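Side-chain contacts in stress-induced-phosphoprotein 1 (Caenorhabditis elegans, PDB 4GCN), which binds the chaperones Hsp70 and Hsp90 as a co-chaperone, inhibits the Hsp90 ATPase, raises longevity and thermotolerance, and plays a role in gonad development: residues K56-C61 with F93-D98; K48-F53 with M86-N91; N91-Q94 with S100-V103. One frame throughout, in Å; residues are numbered along the deposited sequence.

Contact 1. Residues K56-C61 with F93-D98; sequences KKFAEC and FQKQND
In the N-terminal domain of this co-chaperone, where the predicted second and third tetratricopeptide (TPR) repeats meet, the N-terminal turn of helix 58-74 packs on the C-terminal end of helix 79-95, and Phe58 meets Lys95 and Gln96 there. The Phe58 ring is the flat centrepiece. Lys95 CB sits 3.5 Å from the ring centroid and only 5° off the ring normal, a CH-pi contact over one face, and Lys95 CG adds a second approach, 3.6 Å from Phe58 CE1. Beyond CG the lysine chain bends (chi2 -79°), which carries its ammonium group away from the ring, so that methylenes rather than the charge do the touching. The opposite face of the ring is backed, toward its rim, by the CA of Lys56, and the ring is also engaged edge-to-face with Phe53. Gln96 meets the base of the same side chain: its CG lies 3.7 Å from Phe58 CB, and its extended chain brings OE1 to 4.0 Å from Ala59 CB. Gln96 NE2 gives a weak hydrogen bond back to Ala92 O in the last turn of helix 79-95. Lys56 and Asn97, each with positive phi, complete Schellman motifs that end helices 42-54 and 79-95. The join therefore rests on aliphatic-aromatic packing, with the Lys95 ammonium led away from the ring while the Gln96 amide lies against the Phe58-Ala59 backbone.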
ATOM      1  N   LYS A  56       0.446 -13.117  -3.467  1.00 27.13           N
ATOM      2  CA  LYS A  56      -0.921 -13.589  -3.266  1.00 28.82           C
ATOM      3  C   LYS A  56      -1.292 -13.705  -1.773  1.00 27.12           C
ATOM      4  O   LYS A  56      -2.174 -14.477  -1.401  1.00 26.49           O
ATOM      5  CB  LYS A  56      -1.169 -14.902  -4.009  1.00 32.31           C
ATOM      6  CG  LYS A  56      -0.991 -14.834  -5.505  1.00 35.98           C
ATOM      7  CD  LYS A  56      -1.332 -16.191  -6.085  1.00 39.60           C
ATOM      8  CE  LYS A  56      -1.636 -16.151  -7.561  1.00 45.25           C
ATOM      9  NZ  LYS A  56      -0.474 -15.563  -8.250  1.00 43.03           N
ATOM     10  N   LYS A  57      -0.590 -12.947  -0.938  1.00 24.85           N
ATOM     11  CA  LYS A  57      -0.945 -12.808   0.480  1.00 26.07           C
ATOM     12  C   LYS A  57      -1.903 -11.636   0.563  1.00 23.62           C
ATOM     13  O   LYS A  57      -1.530 -10.559   0.997  1.00 23.10           O
ATOM     14  CB  LYS A  57       0.347 -12.578   1.314  1.00 26.93           C
ATOM     15  CG  LYS A  57       1.238 -13.823   1.301  1.00 31.81           C
ATOM     16  CD  LYS A  57       2.479 -13.729   2.158  1.00 32.97           C
ATOM     17  CE  LYS A  57       3.321 -14.954   1.885  1.00 38.23           C
ATOM     18  NZ  LYS A  57       4.457 -15.004   2.801  1.00 42.13           N
ATOM     19  N   PHE A  58      -3.143 -11.832   0.134  1.00 23.99           N
ATOM     20  CA  PHE A  58      -4.017 -10.679  -0.044  1.00 22.85           C
ATOM     21  C   PHE A  58      -4.497 -10.105   1.304  1.00 23.41           C
ATOM     22  O   PHE A  58      -4.615  -8.914   1.469  1.00 22.12           O
ATOM     23  CB  PHE A  58      -5.161 -11.023  -0.960  1.00 22.26           C
ATOM     24  CG  PHE A  58      -4.710 -11.443  -2.338  1.00 23.62           C
ATOM     25  CD1 PHE A  58      -4.144 -10.520  -3.147  1.00 25.57           C
ATOM     26  CD2 PHE A  58      -4.868 -12.732  -2.784  1.00 25.37           C
ATOM     27  CE1 PHE A  58      -3.710 -10.864  -4.409  1.00 24.43           C
ATOM     28  CE2 PHE A  58      -4.417 -13.105  -4.059  1.00 26.06           C
ATOM     29  CZ  PHE A  58      -3.833 -12.143  -4.849  1.00 26.30           C
ATOM     30  N   ALA A  59      -4.644 -10.967   2.291  1.00 24.35           N
ATOM     31  CA  ALA A  59      -5.078 -10.476   3.639  1.00 25.63           C
ATOM     32  C   ALA A  59      -3.972  -9.641   4.269  1.00 24.71           C
ATOM     33  O   ALA A  59      -4.204  -8.539   4.742  1.00 21.75           O
ATOM     34  CB  ALA A  59      -5.443 -11.628   4.558  1.00 24.68           C
ATOM     35  N   GLU A  60      -2.712 -10.082   4.091  1.00 25.79           N
ATOM     36  CA  GLU A  60      -1.577  -9.265   4.583  1.00 24.81           C
ATOM     37  C   GLU A  60      -1.434  -7.924   3.821  1.00 24.79           C
ATOM     38  O   GLU A  60      -1.168  -6.910   4.429  1.00 22.67           O
ATOM     39  CB  GLU A  60      -0.310 -10.067   4.534  1.00 25.29           C
ATOM     40  CG  GLU A  60      -0.337 -11.298   5.413  1.00 31.44           C
ATOM     41  CD  GLU A  60      -0.877 -12.558   4.736  1.00 37.41           C
ATOM     42  OE1 GLU A  60      -1.720 -12.573   3.766  1.00 34.95           O
ATOM     43  OE2 GLU A  60      -0.421 -13.615   5.211  1.00 48.00           O
ATOM     44  N   CYS A  61      -1.658  -7.943   2.508  1.00 23.70           N
ATOM     45  CA  CYS A  61      -1.685  -6.732   1.690  1.00 24.00           C
ATOM     46  C   CYS A  61      -2.667  -5.719   2.281  1.00 26.00           C
ATOM     47  O   CYS A  61      -2.302  -4.574   2.532  1.00 22.86           O
ATOM     48  CB  CYS A  61      -2.041  -7.065   0.283  1.00 24.38           C
ATOM     49  SG  CYS A  61      -2.221  -5.670  -0.812  1.00 25.78           S
ATOM     50  N   PHE A  93      -9.039  -7.246  -1.882  1.00 23.79           N
ATOM     51  CA  PHE A  93     -10.349  -7.776  -1.583  1.00 23.97           C
ATOM     52  C   PHE A  93     -11.046  -8.431  -2.760  1.00 23.64           C
ATOM     53  O   PHE A  93     -11.563  -9.549  -2.639  1.00 23.86           O
ATOM     54  CB  PHE A  93     -11.234  -6.780  -0.903  1.00 21.70           C
ATOM     55  CG  PHE A  93     -11.104  -6.777   0.594  1.00 22.45           C
ATOM     56  CD1 PHE A  93     -11.403  -7.935   1.343  1.00 23.25           C
ATOM     57  CD2 PHE A  93     -10.694  -5.649   1.258  1.00 22.68           C
ATOM     58  CE1 PHE A  93     -11.392  -7.908   2.710  1.00 22.87           C
ATOM     59  CE2 PHE A  93     -10.619  -5.633   2.670  1.00 22.41           C
ATOM     60  CZ  PHE A  93     -10.954  -6.756   3.376  1.00 22.86           C
ATOM     61  N   GLN A  94     -10.952  -7.849  -3.925  1.00 23.38           N
ATOM     62  CA  GLN A  94     -11.424  -8.555  -5.112  1.00 25.63           C
ATOM     63  C   GLN A  94     -10.759  -9.922  -5.308  1.00 25.67           C
ATOM     64  O   GLN A  94     -11.401 -10.893  -5.715  1.00 23.95           O
ATOM     65  CB  GLN A  94     -11.179  -7.782  -6.396  1.00 26.68           C
ATOM     66  CG  GLN A  94     -12.063  -6.621  -6.671  1.00 27.58           C
ATOM     67  CD  GLN A  94     -11.741  -6.022  -8.017  1.00 28.25           C
ATOM     68  OE1 GLN A  94     -10.782  -5.294  -8.100  1.00 28.18           O
ATOM     69  NE2 GLN A  94     -12.546  -6.350  -9.073  1.00 29.42           N
ATOM     70  N   LYS A  95      -9.476  -9.982  -5.056  1.00 24.12           N
ATOM     71  CA  LYS A  95      -8.756 -11.215  -5.227  1.00 27.17           C
ATOM     72  C   LYS A  95      -9.143 -12.276  -4.185  1.00 26.80           C
ATOM     73  O   LYS A  95      -8.873 -13.431  -4.371  1.00 28.66           O
ATOM     74  CB  LYS A  95      -7.279 -10.966  -5.159  1.00 27.25           C
ATOM     75  CG  LYS A  95      -6.737 -10.085  -6.245  1.00 27.68           C
ATOM     76  CD  LYS A  95      -6.574 -10.906  -7.515  1.00 32.16           C
ATOM     77  CE  LYS A  95      -6.011 -10.059  -8.632  1.00 38.06           C
ATOM     78  NZ  LYS A  95      -5.424 -10.950  -9.698  1.00 40.79           N
ATOM     79  N   GLN A  96      -9.731 -11.844  -3.083  1.00 24.45           N
ATOM     80  CA  GLN A  96     -10.315 -12.702  -2.080  1.00 26.54           C
ATOM     81  C   GLN A  96     -11.789 -13.005  -2.345  1.00 27.15           C
ATOM     82  O   GLN A  96     -12.447 -13.552  -1.464  1.00 28.03           O
ATOM     83  CB  GLN A  96     -10.162 -12.026  -0.692  1.00 24.95           C
ATOM     84  CG  GLN A  96      -8.716 -11.909  -0.267  1.00 27.64           C
ATOM     85  CD  GLN A  96      -8.520 -11.349   1.132  1.00 27.78           C
ATOM     86  OE1 GLN A  96      -8.607 -12.088   2.141  1.00 26.75           O
ATOM     87  NE2 GLN A  96      -8.230 -10.040   1.199  1.00 24.98           N
ATOM     88  N   ASN A  97     -12.312 -12.651  -3.531  1.00 27.52           N
ATOM     89  CA  ASN A  97     -13.729 -12.824  -3.875  1.00 27.05           C
ATOM     90  C   ASN A  97     -14.673 -12.092  -2.906  1.00 26.88           C
ATOM     91  O   ASN A  97     -15.801 -12.534  -2.699  1.00 27.97           O
ATOM     92  CB  ASN A  97     -14.102 -14.312  -3.908  1.00 31.46           C
ATOM     93  CG  ASN A  97     -15.406 -14.608  -4.676  1.00 36.06           C
ATOM     94  OD1 ASN A  97     -16.186 -15.557  -4.327  1.00 39.84           O
ATOM     95  ND2 ASN A  97     -15.670 -13.798  -5.716  1.00 35.06           N
ATOM     96  N   ASP A  98     -14.234 -10.949  -2.397  1.00 25.14           N
ATOM     97  CA  ASP A  98     -15.022 -10.196  -1.381  1.00 26.08           C
ATOM     98  C   ASP A  98     -15.392  -8.861  -1.994  1.00 27.07           C
ATOM     99  O   ASP A  98     -14.741  -7.843  -1.748  1.00 26.19           O
ATOM    100  CB  ASP A  98     -14.244 -10.033  -0.071  1.00 25.67           C
ATOM    101  CG  ASP A  98     -15.129  -9.640   1.106  1.00 28.63           C
ATOM    102  OD1 ASP A  98     -16.086  -8.899   0.819  1.00 25.32           O
ATOM    103  OD2 ASP A  98     -14.930 -10.111   2.294  1.00 29.64           O
TER

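Contact 2. Residues K48-F53 with M86-N91; sequences KAAVYF and MSRAGN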
ATOM      1  N   LYS A  48       5.414  -2.598   1.094  1.00 21.90           N
ATOM      2  CA  LYS A  48       5.193  -3.916   1.653  1.00 24.13           C
ATOM      3  C   LYS A  48       3.865  -4.547   1.177  1.00 25.24           C
ATOM      4  O   LYS A  48       3.822  -5.724   0.856  1.00 26.35           O
ATOM      5  CB  LYS A  48       5.125  -3.882   3.159  1.00 28.80           C
ATOM      6  CG  LYS A  48       6.484  -3.991   3.795  1.00 31.45           C
ATOM      7  CD  LYS A  48       6.419  -4.437   5.217  1.00 31.42           C
ATOM      8  CE  LYS A  48       5.934  -5.849   5.489  1.00 31.30           C
ATOM      9  NZ  LYS A  48       6.937  -6.943   5.670  1.00 29.16           N
ATOM     10  N   ALA A  49       2.832  -3.726   1.063  1.00 22.31           N
ATOM     11  CA  ALA A  49       1.536  -4.141   0.505  1.00 21.74           C
ATOM     12  C   ALA A  49       1.652  -4.665  -0.905  1.00 25.21           C
ATOM     13  O   ALA A  49       1.070  -5.679  -1.249  1.00 24.25           O
ATOM     14  CB  ALA A  49       0.507  -2.992   0.636  1.00 21.46           C
ATOM     15  N   ALA A  50       2.437  -3.973  -1.721  1.00 24.71           N
ATOM     16  CA  ALA A  50       2.676  -4.360  -3.079  1.00 24.96           C
ATOM     17  C   ALA A  50       3.375  -5.711  -3.162  1.00 24.70           C
ATOM     18  O   ALA A  50       3.033  -6.547  -4.005  1.00 26.81           O
ATOM     19  CB  ALA A  50       3.491  -3.296  -3.766  1.00 28.46           C
ATOM     20  N   VAL A  51       4.349  -5.947  -2.307  1.00 24.29           N
ATOM     21  CA  VAL A  51       4.999  -7.253  -2.251  1.00 26.95           C
ATOM     22  C   VAL A  51       3.984  -8.326  -1.882  1.00 25.96           C
ATOM     23  O   VAL A  51       3.912  -9.349  -2.559  1.00 23.58           O
ATOM     24  CB  VAL A  51       6.166  -7.298  -1.265  1.00 26.36           C
ATOM     25  CG1 VAL A  51       6.812  -8.681  -1.297  1.00 28.18           C
ATOM     26  CG2 VAL A  51       7.171  -6.203  -1.613  1.00 26.80           C
ATOM     27  N   TYR A  52       3.211  -8.103  -0.809  1.00 25.12           N
ATOM     28  CA  TYR A  52       2.220  -9.085  -0.391  1.00 25.35           C
ATOM     29  C   TYR A  52       1.227  -9.417  -1.492  1.00 25.48           C
ATOM     30  O   TYR A  52       0.895 -10.553  -1.665  1.00 25.50           O
ATOM     31  CB  TYR A  52       1.456  -8.669   0.868  1.00 23.27           C
ATOM     32  CG  TYR A  52       2.224  -8.774   2.168  1.00 27.25           C
ATOM     33  CD1 TYR A  52       2.911  -9.956   2.516  1.00 27.63           C
ATOM     34  CD2 TYR A  52       2.276  -7.703   3.054  1.00 25.71           C
ATOM     35  CE1 TYR A  52       3.551 -10.082   3.741  1.00 29.44           C
ATOM     36  CE2 TYR A  52       2.944  -7.798   4.244  1.00 26.57           C
ATOM     37  CZ  TYR A  52       3.599  -8.962   4.566  1.00 29.99           C
ATOM     38  OH  TYR A  52       4.289  -9.001   5.728  1.00 29.10           O
ATOM     39  N   PHE A  53       0.813  -8.428  -2.254  1.00 23.79           N
ATOM     40  CA  PHE A  53      -0.129  -8.631  -3.319  1.00 25.80           C
ATOM     41  C   PHE A  53       0.466  -9.551  -4.391  1.00 25.09           C
ATOM     42  O   PHE A  53      -0.218 -10.480  -4.825  1.00 26.70           O
ATOM     43  CB  PHE A  53      -0.503  -7.266  -3.948  1.00 27.63           C
ATOM     44  CG  PHE A  53      -1.618  -7.337  -4.934  1.00 25.50           C
ATOM     45  CD1 PHE A  53      -2.903  -7.090  -4.528  1.00 25.07           C
ATOM     46  CD2 PHE A  53      -1.365  -7.637  -6.257  1.00 27.93           C
ATOM     47  CE1 PHE A  53      -3.936  -7.153  -5.430  1.00 28.00           C
ATOM     48  CE2 PHE A  53      -2.379  -7.707  -7.171  1.00 30.90           C
ATOM     49  CZ  PHE A  53      -3.672  -7.468  -6.750  1.00 29.42           C
ATOM     50  N   MET A  86      -5.749   2.744  -0.520  1.00 22.59           N
ATOM     51  CA  MET A  86      -7.164   2.374  -0.525  1.00 22.89           C
ATOM     52  C   MET A  86      -7.556   1.535  -1.752  1.00 23.29           C
ATOM     53  O   MET A  86      -8.187   0.490  -1.614  1.00 22.34           O
ATOM     54  CB  MET A  86      -8.030   3.623  -0.386  1.00 20.99           C
ATOM     55  CG  MET A  86      -7.938   4.210   1.014  1.00 21.85           C
ATOM     56  SD  MET A  86      -8.723   5.826   0.982  1.00 21.54           S
ATOM     57  CE  MET A  86      -8.695   6.235   2.758  1.00 20.60           C
ATOM     58  N   SER A  87      -7.124   1.914  -2.949  1.00 23.72           N
ATOM     59  CA  SER A  87      -7.425   1.154  -4.137  0.50 24.38           C
ATOM     60  C   SER A  87      -6.719  -0.192  -4.112  1.00 24.80           C
ATOM     61  O   SER A  87      -7.259  -1.189  -4.603  1.00 23.65           O
ATOM     62  CB  SER A  87      -6.985   1.907  -5.392  0.50 24.32           C
ATOM     63  OG  SER A  87      -7.157   3.299  -5.215  0.50 28.20           O
ATOM     64  N   ARG A  88      -5.489  -0.199  -3.577  1.00 22.79           N
ATOM     65  CA  ARG A  88      -4.741  -1.466  -3.491  1.00 26.13           C
ATOM     66  C   ARG A  88      -5.490  -2.438  -2.606  1.00 23.82           C
ATOM     67  O   ARG A  88      -5.633  -3.631  -2.926  1.00 20.92           O
ATOM     68  CB  ARG A  88      -3.301  -1.275  -2.977  1.00 25.92           C
ATOM     69  CG  ARG A  88      -2.569  -2.634  -2.899  1.00 30.32           C
ATOM     70  CD  ARG A  88      -1.055  -2.594  -2.806  1.00 29.98           C
ATOM     71  NE  ARG A  88      -0.433  -2.072  -4.031  1.00 32.28           N
ATOM     72  CZ  ARG A  88       0.338  -0.991  -4.051  1.00 37.56           C
ATOM     73  NH1 ARG A  88       0.536  -0.265  -2.938  1.00 36.29           N
ATOM     74  NH2 ARG A  88       0.896  -0.620  -5.199  1.00 37.57           N
ATOM     75  N   ALA A  89      -5.958  -1.952  -1.452  1.00 22.73           N
ATOM     76  CA  ALA A  89      -6.793  -2.736  -0.611  1.00 21.59           C
ATOM     77  C   ALA A  89      -8.047  -3.266  -1.321  1.00 21.39           C
ATOM     78  O   ALA A  89      -8.434  -4.412  -1.055  1.00 23.27           O
ATOM     79  CB  ALA A  89      -7.245  -1.931   0.644  1.00 21.08           C
ATOM     80  N   GLY A  90      -8.692  -2.438  -2.148  1.00 21.05           N
ATOM     81  CA  GLY A  90      -9.847  -2.855  -2.868  1.00 22.08           C
ATOM     82  C   GLY A  90      -9.549  -4.006  -3.810  1.00 24.50           C
ATOM     83  O   GLY A  90     -10.271  -4.994  -3.876  1.00 22.69           O
ATOM     84  N   ASN A  91      -8.455  -3.859  -4.561  1.00 24.48           N
ATOM     85  CA  ASN A  91      -7.998  -4.924  -5.388  1.00 24.56           C
ATOM     86  C   ASN A  91      -7.665  -6.254  -4.659  1.00 24.38           C
ATOM     87  O   ASN A  91      -8.000  -7.351  -5.141  1.00 24.79           O
ATOM     88  CB  ASN A  91      -6.820  -4.413  -6.198  1.00 25.80           C
ATOM     89  CG  ASN A  91      -7.260  -3.511  -7.333  1.00 31.24           C
ATOM     90  OD1 ASN A  91      -7.026  -2.307  -7.291  1.00 38.82           O
ATOM     91  ND2 ASN A  91      -7.837  -4.080  -8.358  1.00 33.11           N
TER
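Arg88 lays its side chain across Ala49 and Ala50, and this is the close half of the contact. Its CD stands 3.8 Å from Ala49 CB and 3.9 Å from Ala50 N, so the aliphatic part of the arginine rests on the backbone and methyl groups of the facing helix. The chain first runs straight out, with CG opposite the backbone N (chi1 180°), and then bends at chi3 (-67°), which turns the guanidinium over Ala50. The methyl of Ala50 is centred under one face of that group, with CB 3.9 Å from Arg88 CZ. Small side chains at both alanine positions permit so near an approach. Cys61 of helix 58-74 also touches Arg88.

Helices 42-54 and 79-95 belong to the predicted second and third TPR repeats. In each repeat the first helix is followed by an antiparallel partner, and stacking of repeats sets first helices side by side. The segments accordingly run nearly parallel, at 16°, yet the axes of these short segments come no closer than 11.0 Å, a spacing bridged by the long side chains of Arg88 and Phe53.

Toward the C-terminal end of the segments the fit is looser. The Phe53 ring points its edge at the opposite backbone, CE1 lying 3.9 Å from Asn91 C in the plane of the ring, while the nearest side-chain approach, Phe53 CE1 to Asn91 CB, is 4.1 Å. Phe53 and Asn91 remain partly exposed, whereas Ala49, against the arginine chain, is buried.

Contact 3. Residues N91-Q94 with S100-V103; sequences NAFQ and SLAV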
ATOM      1  N   ASN A  91      -8.455  -3.859  -4.561  1.00 24.48           N
ATOM      2  CA  ASN A  91      -7.998  -4.924  -5.388  1.00 24.56           C
ATOM      3  C   ASN A  91      -7.665  -6.254  -4.659  1.00 24.38           C
ATOM      4  O   ASN A  91      -8.000  -7.351  -5.141  1.00 24.79           O
ATOM      5  CB  ASN A  91      -6.820  -4.413  -6.198  1.00 25.80           C
ATOM      6  CG  ASN A  91      -7.260  -3.511  -7.333  1.00 31.24           C
ATOM      7  OD1 ASN A  91      -7.026  -2.307  -7.291  1.00 38.82           O
ATOM      8  ND2 ASN A  91      -7.837  -4.080  -8.358  1.00 33.11           N
ATOM      9  N   ALA A  92      -7.007  -6.157  -3.507  1.00 22.35           N
ATOM     10  CA  ALA A  92      -6.716  -7.311  -2.678  1.00 20.56           C
ATOM     11  C   ALA A  92      -7.996  -8.014  -2.211  1.00 23.42           C
ATOM     12  O   ALA A  92      -8.018  -9.227  -2.137  1.00 24.63           O
ATOM     13  CB  ALA A  92      -5.802  -6.968  -1.467  1.00 19.54           C
ATOM     14  N   PHE A  93      -9.039  -7.246  -1.882  1.00 23.79           N
ATOM     15  CA  PHE A  93     -10.349  -7.776  -1.583  1.00 23.97           C
ATOM     16  C   PHE A  93     -11.046  -8.431  -2.760  1.00 23.64           C
ATOM     17  O   PHE A  93     -11.563  -9.549  -2.639  1.00 23.86           O
ATOM     18  CB  PHE A  93     -11.234  -6.780  -0.903  1.00 21.70           C
ATOM     19  CG  PHE A  93     -11.104  -6.777   0.594  1.00 22.45           C
ATOM     20  CD1 PHE A  93     -11.403  -7.935   1.343  1.00 23.25           C
ATOM     21  CD2 PHE A  93     -10.694  -5.649   1.258  1.00 22.68           C
ATOM     22  CE1 PHE A  93     -11.392  -7.908   2.710  1.00 22.87           C
ATOM     23  CE2 PHE A  93     -10.619  -5.633   2.670  1.00 22.41           C
ATOM     24  CZ  PHE A  93     -10.954  -6.756   3.376  1.00 22.86           C
ATOM     25  N   GLN A  94     -10.952  -7.849  -3.925  1.00 23.38           N
ATOM     26  CA  GLN A  94     -11.424  -8.555  -5.112  1.00 25.63           C
ATOM     27  C   GLN A  94     -10.759  -9.922  -5.308  1.00 25.67           C
ATOM     28  O   GLN A  94     -11.401 -10.893  -5.715  1.00 23.95           O
ATOM     29  CB  GLN A  94     -11.179  -7.782  -6.396  1.00 26.68           C
ATOM     30  CG  GLN A  94     -12.063  -6.621  -6.671  1.00 27.58           C
ATOM     31  CD  GLN A  94     -11.741  -6.022  -8.017  1.00 28.25           C
ATOM     32  OE1 GLN A  94     -10.782  -5.294  -8.100  1.00 28.18           O
ATOM     33  NE2 GLN A  94     -12.546  -6.350  -9.073  1.00 29.42           N
ATOM     34  N   SER A 100     -18.022  -7.041  -1.447  1.00 26.08           N
ATOM     35  CA  SER A 100     -18.572  -6.078  -0.509  1.00 28.51           C
ATOM     36  C   SER A 100     -17.455  -5.141   0.038  1.00 26.22           C
ATOM     37  O   SER A 100     -17.545  -3.885  -0.039  1.00 25.24           O
ATOM     38  CB  SER A 100     -19.326  -6.804   0.596  1.00 31.14           C
ATOM     39  OG  SER A 100     -20.508  -7.410   0.103  1.00 40.05           O
ATOM     40  N   LEU A 101     -16.412  -5.780   0.532  1.00 25.09           N
ATOM     41  CA  LEU A 101     -15.235  -5.085   1.097  1.00 24.21           C
ATOM     42  C   LEU A 101     -14.445  -4.357   0.006  1.00 22.72           C
ATOM     43  O   LEU A 101     -14.052  -3.221   0.234  1.00 23.71           O
ATOM     44  CB  LEU A 101     -14.350  -6.007   1.966  1.00 24.17           C
ATOM     45  CG  LEU A 101     -14.550  -5.901   3.506  1.00 24.40           C
ATOM     46  CD1 LEU A 101     -13.973  -4.554   4.034  1.00 23.63           C
ATOM     47  CD2 LEU A 101     -16.013  -6.057   3.916  1.00 24.19           C
ATOM     48  N   ALA A 102     -14.305  -4.965  -1.176  1.00 21.51           N
ATOM     49  CA  ALA A 102     -13.621  -4.349  -2.291  1.00 22.77           C
ATOM     50  C   ALA A 102     -14.274  -3.023  -2.582  1.00 21.74           C
ATOM     51  O   ALA A 102     -13.588  -1.999  -2.704  1.00 23.05           O
ATOM     52  CB  ALA A 102     -13.624  -5.230  -3.543  1.00 22.26           C
ATOM     53  N   VAL A 103     -15.593  -3.027  -2.794  1.00 24.60           N
ATOM     54  CA  VAL A 103     -16.323  -1.799  -3.127  1.00 24.36           C
ATOM     55  C   VAL A 103     -16.283  -0.773  -1.949  1.00 23.86           C
ATOM     56  O   VAL A 103     -16.144   0.441  -2.190  1.00 24.05           O
ATOM     57  CB  VAL A 103     -17.763  -2.187  -3.540  1.00 25.95           C
ATOM     58  CG1 VAL A 103     -18.707  -1.009  -3.567  1.00 27.64           C
ATOM     59  CG2 VAL A 103     -17.685  -2.907  -4.918  1.00 26.73           C
TER
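Phe93, Ala102 and Leu101 carry this contact, which joins the two helices of the predicted third TPR repeat. Leu101 lies over one face of the Phe93 ring: its CB is 3.4 Å from the ring centroid and 6° off the normal, a CH-pi contact. From there the leucine branch continues across the ring, with Leu101 CG 3.7 Å from Phe93 CZ and Leu101 CD1 close to Phe93 CE2. Ala102 packs at the base of the ring, where Phe93 CB is 3.6 Å from Ala102 N and 3.9 Å from Ala102 CB. Ala102 CB is also 3.8 Å from Gln94 CG, while the amide oxygen of Gln94 turns to a hydrogen bond with Lys121. An alanine in place of Phe93 would keep the CB packing on Ala102 but would probably strip Leu101 of the flat surface it lies on and open a gap between the helices. The backbones come very near, the CA atoms of Phe93 and Ala102 being 4.8 Å apart. Around this pair, Phe93 also meets Trp105 of helix 99-112 and Val62 of helix 58-74, and Gln94 reaches Leu125 of helix 116-126.

Overall arrangement
All three contacts use helix 79-95. Contact 2 sets it beside helix 42-54, contact 1 against the start of helix 58-74, and contact 3 against helix 99-112, its partner within the same repeat. Contacts 1 and 2 thus join neighbouring repeats, and contact 3 works inside one. Contacts 1 and 2 lie at the surface, although contact 2 is closest to the middle of the chain, while contact 3 is partly buried. In contacts 1 and 3 a methylene lies over an aromatic face, supplied by a lysine at the surface and by a leucine between the two helices of one repeat; contact 2 instead lays a guanidinium over the methyl of Ala50 and the arginine's methylene against Ala49.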